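Local coordinates for protein glycoside hydrolase family 31 (Trueperella pyogenes, PDB 5I0F) that degrades cycloalternan, probably cleaving its alpha-glucosidic bonds through a covalent glycosyl-enzyme intermediate in a family 31 TIM-barrel active site, at residues A[232-238]-A[249-255]; A[128-132]-A[161-165]. All coordinates share one frame; numbering follows the deposited sequence. Where two conformers were deposited one is given.

Interaction 1 (A[232-238]-A[249-255]). With CA (calcium ion), chain K.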
ATOM      1  N   THR A 232       1.678   8.784 -15.680  1.00 23.09           N
ATOM      2  CA  THR A 232       0.241   8.657 -15.563  1.00 22.57           C
ATOM      3  C   THR A 232      -0.081   8.185 -14.151  1.00 22.12           C
ATOM      4  O   THR A 232       0.773   7.546 -13.515  1.00 21.39           O
ATOM      5  CB  THR A 232      -0.324   7.640 -16.569  1.00 22.62           C
ATOM      6  OG1 THR A 232      -1.757   7.652 -16.500  1.00 23.03           O
ATOM      7  CG2 THR A 232       0.164   6.200 -16.292  1.00 22.32           C
ATOM      8  N   THR A 233      -1.287   8.498 -13.684  1.00 21.63           N
ATOM      9  CA  THR A 233      -1.850   7.874 -12.465  1.00 21.73           C
ATOM     10  C   THR A 233      -2.960   6.866 -12.760  1.00 21.68           C
ATOM     11  O   THR A 233      -3.583   6.330 -11.837  1.00 21.76           O
ATOM     12  CB  THR A 233      -2.327   8.923 -11.433  1.00 21.73           C
ATOM     13  OG1 THR A 233      -3.382   9.704 -12.001  1.00 22.18           O
ATOM     14  CG2 THR A 233      -1.159   9.841 -11.010  1.00 22.13           C
ATOM     15  N   ARG A 234      -3.182   6.569 -14.037  1.00 21.84           N
ATOM     16  CA  ARG A 234      -4.074   5.494 -14.424  1.00 21.92           C
ATOM     17  C   ARG A 234      -3.339   4.167 -14.286  1.00 21.16           C
ATOM     18  O   ARG A 234      -2.123   4.123 -14.127  1.00 20.11           O
ATOM     19  CB  ARG A 234      -4.591   5.679 -15.859  1.00 22.66           C
ATOM     20  CG  ARG A 234      -5.283   7.011 -16.085  1.00 23.60           C
ATOM     21  CD  ARG A 234      -6.122   7.032 -17.361  1.00 24.31           C
ATOM     22  NE  ARG A 234      -6.800   8.309 -17.575  1.00 25.16           N
ATOM     23  CZ  ARG A 234      -6.265   9.403 -18.140  1.00 26.47           C
ATOM     24  NH1 ARG A 234      -4.991   9.442 -18.552  1.00 26.42           N
ATOM     25  NH2 ARG A 234      -7.021  10.498 -18.296  1.00 27.45           N
ATOM     26  N   ARG A 235      -4.103   3.087 -14.349  1.00 20.75           N
ATOM     27  CA  ARG A 235      -3.561   1.756 -14.192  1.00 20.87           C
ATOM     28  C   ARG A 235      -2.660   1.405 -15.367  1.00 21.01           C
ATOM     29  O   ARG A 235      -2.934   1.806 -16.501  1.00 21.02           O
ATOM     30  CB  ARG A 235      -4.697   0.765 -14.083  1.00 21.13           C
ATOM     31  CG  ARG A 235      -4.277  -0.645 -13.740  1.00 21.19           C
ATOM     32  CD  ARG A 235      -5.502  -1.425 -13.335  1.00 21.25           C
ATOM     33  NE  ARG A 235      -5.214  -2.785 -12.884  1.00 21.08           N
ATOM     34  CZ  ARG A 235      -6.163  -3.643 -12.522  1.00 21.53           C
ATOM     35  NH1 ARG A 235      -5.844  -4.862 -12.110  1.00 21.39           N
ATOM     36  NH2 ARG A 235      -7.457  -3.299 -12.612  1.00 22.10           N
ATOM     37  N   THR A 236      -1.589   0.673 -15.071  1.00 19.93           N
ATOM     38  CA  THR A 236      -0.668   0.162 -16.069  1.00 20.00           C
ATOM     39  C   THR A 236      -0.357  -1.290 -15.765  1.00 19.87           C
ATOM     40  O   THR A 236      -0.425  -1.715 -14.612  1.00 19.23           O
ATOM     41  CB  THR A 236       0.651   0.965 -16.121  1.00 19.97           C
ATOM     42  OG1 THR A 236       1.202   1.088 -14.804  1.00 19.48           O
ATOM     43  CG2 THR A 236       0.408   2.354 -16.673  1.00 20.11           C
ATOM     44  N   TRP A 237      -0.019  -2.033 -16.814  1.00 19.86           N
ATOM     45  CA  TRP A 237       0.327  -3.450 -16.729  1.00 20.02           C
ATOM     46  C   TRP A 237       1.677  -3.669 -17.430  1.00 19.99           C
ATOM     47  O   TRP A 237       2.021  -2.949 -18.404  1.00 19.96           O
ATOM     48  CB  TRP A 237      -0.728  -4.295 -17.424  1.00 20.42           C
ATOM     49  CG  TRP A 237      -2.112  -4.298 -16.851  1.00 20.52           C
ATOM     50  CD1 TRP A 237      -2.668  -5.278 -16.074  1.00 21.20           C
ATOM     51  CD2 TRP A 237      -3.141  -3.340 -17.077  1.00 21.11           C
ATOM     52  NE1 TRP A 237      -3.971  -4.976 -15.786  1.00 21.17           N
ATOM     53  CE2 TRP A 237      -4.289  -3.789 -16.390  1.00 21.47           C
ATOM     54  CE3 TRP A 237      -3.208  -2.139 -17.807  1.00 21.46           C
ATOM     55  CZ2 TRP A 237      -5.501  -3.079 -16.398  1.00 22.34           C
ATOM     56  CZ3 TRP A 237      -4.416  -1.429 -17.817  1.00 22.77           C
ATOM     57  CH2 TRP A 237      -5.547  -1.905 -17.120  1.00 22.70           C
ATOM     58  N   TYR A 238       2.421  -4.662 -16.943  1.00 19.57           N
ATOM     59  CA  TYR A 238       3.801  -4.945 -17.385  1.00 20.10           C
ATOM     60  C   TYR A 238       3.979  -6.443 -17.564  1.00 20.22           C
ATOM     61  O   TYR A 238       3.703  -7.234 -16.636  1.00 20.38           O
ATOM     62  CB  TYR A 238       4.847  -4.389 -16.376  1.00 19.92           C
ATOM     63  CG  TYR A 238       4.625  -2.923 -16.127  1.00 20.09           C
ATOM     64  CD1 TYR A 238       5.158  -1.969 -16.990  1.00 20.67           C
ATOM     65  CD2 TYR A 238       3.817  -2.481 -15.077  1.00 20.28           C
ATOM     66  CE1 TYR A 238       4.899  -0.622 -16.802  1.00 21.29           C
ATOM     67  CE2 TYR A 238       3.551  -1.136 -14.883  1.00 20.02           C
ATOM     68  CZ  TYR A 238       4.094  -0.215 -15.751  1.00 20.51           C
ATOM     69  OH  TYR A 238       3.852   1.109 -15.575  1.00 21.52           O
ATOM     70  N   LEU A 249       6.551  -5.525 -22.387  0.50 21.48           N
ATOM     71  CA  LEU A 249       5.286  -5.078 -22.956  0.50 21.63           C
ATOM     72  C   LEU A 249       4.553  -4.277 -21.895  0.50 21.14           C
ATOM     73  O   LEU A 249       4.370  -4.758 -20.770  0.50 20.32           O
ATOM     74  CB  LEU A 249       4.426  -6.266 -23.373  0.50 22.44           C
ATOM     75  CG  LEU A 249       5.117  -7.382 -24.156  0.50 23.05           C
ATOM     76  CD1 LEU A 249       4.120  -8.483 -24.497  0.50 23.63           C
ATOM     77  CD2 LEU A 249       5.783  -6.841 -25.406  0.50 23.66           C
ATOM     78  N   ILE A 250       4.158  -3.057 -22.255  1.00 20.83           N
ATOM     79  CA  ILE A 250       3.523  -2.115 -21.344  1.00 20.62           C
ATOM     80  C   ILE A 250       2.141  -1.851 -21.896  1.00 21.17           C
ATOM     81  O   ILE A 250       2.007  -1.557 -23.081  1.00 21.60           O
ATOM     82  CB  ILE A 250       4.327  -0.798 -21.273  1.00 20.64           C
ATOM     83  CG1 ILE A 250       5.734  -1.094 -20.738  1.00 20.62           C
ATOM     84  CG2 ILE A 250       3.655   0.232 -20.350  1.00 20.16           C
ATOM     85  CD1 ILE A 250       6.633   0.112 -20.649  1.00 21.29           C
ATOM     86  N   GLU A 251       1.124  -1.942 -21.046  1.00 20.85           N
ATOM     87  CA  GLU A 251      -0.239  -1.576 -21.407  1.00 21.50           C
ATOM     88  C   GLU A 251      -0.722  -0.495 -20.430  1.00 21.53           C
ATOM     89  O   GLU A 251      -0.481  -0.578 -19.232  1.00 20.02           O
ATOM     90  CB  GLU A 251      -1.134  -2.808 -21.394  1.00 22.79           C
ATOM     91  CG  GLU A 251      -2.506  -2.602 -22.002  1.00 24.58           C
ATOM     92  CD  GLU A 251      -3.191  -3.903 -22.441  1.00 26.29           C
ATOM     93  OE1 GLU A 251      -4.438  -3.887 -22.579  1.00 27.35           O
ATOM     94  OE2 GLU A 251      -2.506  -4.931 -22.651  1.00 26.41           O
ATOM     95  N   VAL A 252      -1.396   0.517 -20.966  1.00 21.60           N
ATOM     96  CA  VAL A 252      -1.731   1.719 -20.236  1.00 21.78           C
ATOM     97  C   VAL A 252      -3.218   2.006 -20.427  1.00 22.61           C
ATOM     98  O   VAL A 252      -3.716   2.054 -21.572  1.00 22.63           O
ATOM     99  CB  VAL A 252      -0.908   2.905 -20.779  1.00 22.14           C
ATOM    100  CG1 VAL A 252      -1.196   4.172 -20.002  1.00 22.93           C
ATOM    101  CG2 VAL A 252       0.583   2.580 -20.779  1.00 22.22           C
ATOM    102  N   ASP A 253      -3.934   2.193 -19.325  1.00 22.76           N
ATOM    103  CA  ASP A 253      -5.324   2.685 -19.381  1.00 24.78           C
ATOM    104  C   ASP A 253      -5.312   4.155 -19.814  1.00 25.67           C
ATOM    105  O   ASP A 253      -4.454   4.934 -19.372  1.00 25.45           O
ATOM    106  CB  ASP A 253      -6.011   2.499 -18.026  1.00 25.14           C
ATOM    107  CG  ASP A 253      -7.400   3.093 -17.978  1.00 27.22           C
ATOM    108  OD1 ASP A 253      -8.195   2.872 -18.914  1.00 27.66           O
ATOM    109  OD2 ASP A 253      -7.722   3.817 -16.997  1.00 28.60           O
ATOM    110  N   LEU A 254      -6.244   4.522 -20.695  1.00 27.57           N
ATOM    111  CA  LEU A 254      -6.382   5.891 -21.181  1.00 29.74           C
ATOM    112  C   LEU A 254      -7.646   6.571 -20.623  1.00 32.58           C
ATOM    113  O   LEU A 254      -8.378   5.951 -19.870  1.00 31.80           O
ATOM    114  CB  LEU A 254      -6.386   5.898 -22.706  1.00 29.65           C
ATOM    115  CG  LEU A 254      -5.095   5.376 -23.350  1.00 29.41           C
ATOM    116  CD1 LEU A 254      -5.255   5.306 -24.859  1.00 29.94           C
ATOM    117  CD2 LEU A 254      -3.903   6.240 -22.961  1.00 29.36           C
ATOM    118  N   GLY A 255      -7.872   7.838 -20.978  1.00 35.66           N
ATOM    119  CA  GLY A 255      -9.018   8.656 -20.472  1.00 40.94           C
ATOM    120  C   GLY A 255     -10.447   8.174 -20.756  1.00 46.74           C
ATOM    121  O   GLY A 255     -10.663   7.038 -21.197  1.00 51.07           O
TER
HETATM  122 CA    CA K 812      -9.698   4.923 -18.312  1.00 42.80          CA
HETATM  123  O   HOH W   1      -3.018   7.359 -18.817  1.00 21.73           O
HETATM  124  O   HOH W   2      -6.912   3.664 -14.268  1.00 20.90           O
HETATM  125  O   HOH W   3     -10.232   4.011 -20.622  1.00 42.91           O
HETATM  126  O   HOH W   4     -11.779   6.232 -18.540  1.00 41.59           O
HETATM  127  O   HOH W   5     -10.760   3.342 -16.963  1.00 35.90           O

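Interaction 2 (A[128-132]-A[161-165])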
ATOM      1  N   PRO A 128     -18.098  -2.550 -29.290  1.00 30.87           N
ATOM      2  CA  PRO A 128     -16.904  -3.374 -29.269  1.00 29.79           C
ATOM      3  C   PRO A 128     -15.656  -2.633 -29.748  1.00 29.83           C
ATOM      4  O   PRO A 128     -15.734  -1.748 -30.614  1.00 29.84           O
ATOM      5  CB  PRO A 128     -17.239  -4.525 -30.217  1.00 30.84           C
ATOM      6  CG  PRO A 128     -18.717  -4.571 -30.261  1.00 31.80           C
ATOM      7  CD  PRO A 128     -19.165  -3.146 -30.112  1.00 31.76           C
ATOM      8  N   SER A 129     -14.530  -3.006 -29.150  1.00 28.74           N
ATOM      9  CA  SER A 129     -13.241  -2.451 -29.445  1.00 28.97           C
ATOM     10  C   SER A 129     -12.388  -3.442 -30.237  1.00 29.70           C
ATOM     11  O   SER A 129     -12.652  -4.647 -30.239  1.00 31.02           O
ATOM     12  CB  SER A 129     -12.509  -2.094 -28.139  1.00 28.56           C
ATOM     13  OG  SER A 129     -13.130  -0.999 -27.481  1.00 28.73           O
ATOM     14  N   HIS A 130     -11.381  -2.911 -30.921  1.00 29.41           N
ATOM     15  CA  HIS A 130     -10.368  -3.714 -31.605  1.00 29.91           C
ATOM     16  C   HIS A 130      -9.020  -3.019 -31.495  1.00 29.25           C
ATOM     17  O   HIS A 130      -8.954  -1.807 -31.268  1.00 28.46           O
ATOM     18  CB  HIS A 130     -10.748  -3.978 -33.071  1.00 31.19           C
ATOM     19  CG  HIS A 130     -10.710  -2.765 -33.951  1.00 31.94           C
ATOM     20  ND1 HIS A 130     -11.748  -1.863 -34.018  1.00 32.59           N
ATOM     21  CD2 HIS A 130      -9.771  -2.319 -34.816  1.00 32.69           C
ATOM     22  CE1 HIS A 130     -11.450  -0.908 -34.879  1.00 33.21           C
ATOM     23  NE2 HIS A 130     -10.257  -1.164 -35.379  1.00 33.40           N
ATOM     24  N   TRP A 131      -7.961  -3.794 -31.644  1.00 31.35           N
ATOM     25  CA  TRP A 131      -6.598  -3.261 -31.586  1.00 31.12           C
ATOM     26  C   TRP A 131      -6.189  -2.738 -32.957  1.00 31.89           C
ATOM     27  O   TRP A 131      -6.314  -3.437 -33.954  1.00 32.78           O
ATOM     28  CB  TRP A 131      -5.601  -4.317 -31.089  1.00 30.53           C
ATOM     29  CG  TRP A 131      -5.764  -4.677 -29.653  1.00 29.94           C
ATOM     30  CD1 TRP A 131      -6.357  -5.808 -29.152  1.00 30.00           C
ATOM     31  CD2 TRP A 131      -5.336  -3.917 -28.513  1.00 28.94           C
ATOM     32  NE1 TRP A 131      -6.324  -5.799 -27.792  1.00 29.10           N
ATOM     33  CE2 TRP A 131      -5.707  -4.655 -27.363  1.00 28.77           C
ATOM     34  CE3 TRP A 131      -4.668  -2.695 -28.347  1.00 28.36           C
ATOM     35  CZ2 TRP A 131      -5.427  -4.207 -26.057  1.00 27.80           C
ATOM     36  CZ3 TRP A 131      -4.391  -2.250 -27.049  1.00 27.42           C
ATOM     37  CH2 TRP A 131      -4.775  -3.008 -25.921  1.00 27.10           C
ATOM     38  N   SER A 132      -5.722  -1.493 -32.997  1.00 32.37           N
ATOM     39  CA  SER A 132      -5.336  -0.832 -34.243  1.00 32.87           C
ATOM     40  C   SER A 132      -3.882  -0.396 -34.190  1.00 33.28           C
ATOM     41  O   SER A 132      -3.443   0.218 -33.203  1.00 32.71           O
ATOM     42  CB  SER A 132      -6.223   0.385 -34.493  1.00 33.42           C
ATOM     43  OG  SER A 132      -5.828   1.070 -35.668  1.00 34.09           O
ATOM     44  N   HIS A 161      -9.358   3.460 -25.679  1.00 29.13           N
ATOM     45  CA  HIS A 161      -9.485   3.047 -24.279  1.00 28.63           C
ATOM     46  C   HIS A 161      -8.178   2.663 -23.609  1.00 27.26           C
ATOM     47  O   HIS A 161      -8.007   2.923 -22.409  1.00 25.97           O
ATOM     48  CB  HIS A 161     -10.476   1.899 -24.161  1.00 29.44           C
ATOM     49  CG  HIS A 161     -11.773   2.170 -24.853  1.00 31.34           C
ATOM     50  ND1 HIS A 161     -12.726   3.014 -24.336  1.00 33.00           N
ATOM     51  CD2 HIS A 161     -12.250   1.755 -26.049  1.00 32.53           C
ATOM     52  CE1 HIS A 161     -13.747   3.091 -25.172  1.00 33.83           C
ATOM     53  NE2 HIS A 161     -13.480   2.339 -26.222  1.00 33.49           N
ATOM     54  N   ARG A 162      -7.300   2.009 -24.361  1.00 26.58           N
ATOM     55  CA  ARG A 162      -5.993   1.532 -23.857  1.00 25.84           C
ATOM     56  C   ARG A 162      -4.952   1.594 -24.968  1.00 25.71           C
ATOM     57  O   ARG A 162      -5.288   1.690 -26.156  1.00 25.33           O
ATOM     58  CB  ARG A 162      -6.093   0.092 -23.345  1.00 26.26           C
ATOM     59  CG  ARG A 162      -6.978  -0.085 -22.117  1.00 27.26           C
ATOM     60  CD  ARG A 162      -6.536  -1.236 -21.226  1.00 27.61           C
ATOM     61  NE  ARG A 162      -6.676  -2.518 -21.905  1.00 28.78           N
ATOM     62  CZ  ARG A 162      -7.807  -3.210 -22.014  1.00 30.49           C
ATOM     63  NH1 ARG A 162      -8.954  -2.763 -21.511  1.00 31.39           N
ATOM     64  NH2 ARG A 162      -7.798  -4.367 -22.658  1.00 32.88           N
ATOM     65  N   VAL A 163      -3.685   1.515 -24.589  1.00 24.46           N
ATOM     66  CA  VAL A 163      -2.622   1.387 -25.578  1.00 24.71           C
ATOM     67  C   VAL A 163      -1.636   0.368 -25.066  1.00 24.13           C
ATOM     68  O   VAL A 163      -1.428   0.265 -23.862  1.00 22.86           O
ATOM     69  CB  VAL A 163      -1.938   2.742 -25.858  1.00 25.00           C
ATOM     70  CG1 VAL A 163      -1.308   3.343 -24.599  1.00 24.88           C
ATOM     71  CG2 VAL A 163      -0.898   2.627 -26.971  1.00 25.74           C
ATOM     72  N   LYS A 164      -1.035  -0.388 -25.968  1.00 24.31           N
ATOM     73  CA  LYS A 164       0.128  -1.166 -25.581  1.00 25.17           C
ATOM     74  C   LYS A 164       1.300  -0.933 -26.510  1.00 24.45           C
ATOM     75  O   LYS A 164       1.137  -0.608 -27.688  1.00 23.95           O
ATOM     76  CB  LYS A 164      -0.188  -2.651 -25.399  1.00 26.48           C
ATOM     77  CG  LYS A 164      -0.666  -3.372 -26.614  1.00 28.07           C
ATOM     78  CD  LYS A 164      -1.430  -4.637 -26.220  1.00 29.36           C
ATOM     79  CE  LYS A 164      -1.904  -5.341 -27.486  1.00 30.84           C
ATOM     80  NZ  LYS A 164      -2.563  -6.638 -27.205  1.00 31.42           N
ATOM     81  N   PHE A 165       2.486  -1.066 -25.945  1.00 23.88           N
ATOM     82  CA  PHE A 165       3.728  -0.848 -26.681  1.00 23.94           C
ATOM     83  C   PHE A 165       4.854  -1.602 -25.976  1.00 23.47           C
ATOM     84  O   PHE A 165       4.638  -2.170 -24.901  1.00 23.22           O
ATOM     85  CB  PHE A 165       4.015   0.658 -26.833  1.00 23.99           C
ATOM     86  CG  PHE A 165       4.249   1.372 -25.543  1.00 24.11           C
ATOM     87  CD1 PHE A 165       3.184   1.918 -24.828  1.00 24.58           C
ATOM     88  CD2 PHE A 165       5.535   1.485 -25.025  1.00 24.16           C
ATOM     89  CE1 PHE A 165       3.410   2.583 -23.624  1.00 24.65           C
ATOM     90  CE2 PHE A 165       5.765   2.138 -23.822  1.00 24.49           C
ATOM     91  CZ  PHE A 165       4.699   2.694 -23.122  1.00 24.40           C
TER

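Interaction 1 (A[232-238]-A[249-255])
R235 to Y238 runs antiparallel to I250 to D253, W237 and E251 forming the hydrogen-bonded pair, with W237 N to E251 O at 2.9 Å. D253 N bonds to R235 O, nearly straight at 170°. T236 and V252 lie side by side on one face, where the Y238 ring also meets I250 obliquely, Y238 CE1 to I250 CG2 3.9 Å; Y238 OH donates to T236 OG1. On the other face W237 turns an edge to the partner strand, its CE3 3.5 Å from E251 O. Past the paired strands, R234 extends from CG to NE across D253, its CD 3.4 Å from D253 O, and lays one guanidinium face over the peptide nitrogen of G255. Water 1 joins T232 OG1, R234 NH1 and D253 O. The D253 carboxylate chelates calcium through both oxygens, and L254 O binds the ion at 2.3 Å. D486, on helix 485-506, completes the protein ligands and accepts from R234 NE, tying this hairpin end to the TIM-barrel domain. Strands 191-194 and 160-168 flank the hairpin, while strand 225-230 packs against the Y238, I250 and V252 face.

Interaction 2 (A[128-132]-A[161-165])
W131 and K164 meet across two strands of one sheet that are not direct neighbours; the axes of segments 130-132 and 161-165 approach to 8.9 Å and are inclined at 48°. The K164 chain can be followed outward over the indole. CB turns toward the first strand, and CG, set between the backbone N and the carbonyl carbon (chi1 62°), reaches the far rim of the six-membered ring, 3.9 Å from W131 CZ3. K164 CD advances to 3.7 Å from W131 CH2. CE then stands almost exactly above the middle of that ring, 3.7 Å from its centroid and 4° off the normal, a CH-pi contact. NZ passes on over the five-membered ring in a cation-pi contact, 3.9 Å from the centroid, with W131 CE2 as its closest atom. The extended lysine thus lies along the indole face and spreads its contact over both rings. W131 CZ2 lies oblique to the R162 guanidinium, 4.1 Å from R162 NH2; the bent R162 chain turns NE toward E251. At the other end S129 OG sits 3.2 Å from H161 CD2, oblique to the imidazole, whose NE2 bonds to S156 OG. Strand 152-155 runs between the two segments and bonds to both, so W131 reaches over it from the sheet's outermost strand, 130-132, to strand 160-168. Beyond this, strand 247-253 adds E251 beside W131 and K164, while V163 and F165 pack on strand 263-271.

How the interactions relate
Both interactions belong to the same antiparallel sheet and join through neighbouring strands 160-168 and 247-253. E251 of interaction 1 connects the two: its OE1 takes a salt bridge from R162 NE at 2.7 Å and lies against the W131 ring, so W237, E251, R162, K164 and W131 make a continuous partly exposed face. Interaction 1 is mainly backbone pairing, with T236, Y238, I250 and V252 buried beneath it and a calcium site at its end facing the barrel domain. Interaction 2, further from the chain's centre, has no hydrogen bond between its segments and relies on aromatic and cationic side chains spanning an intervening strand near the sheet's edge.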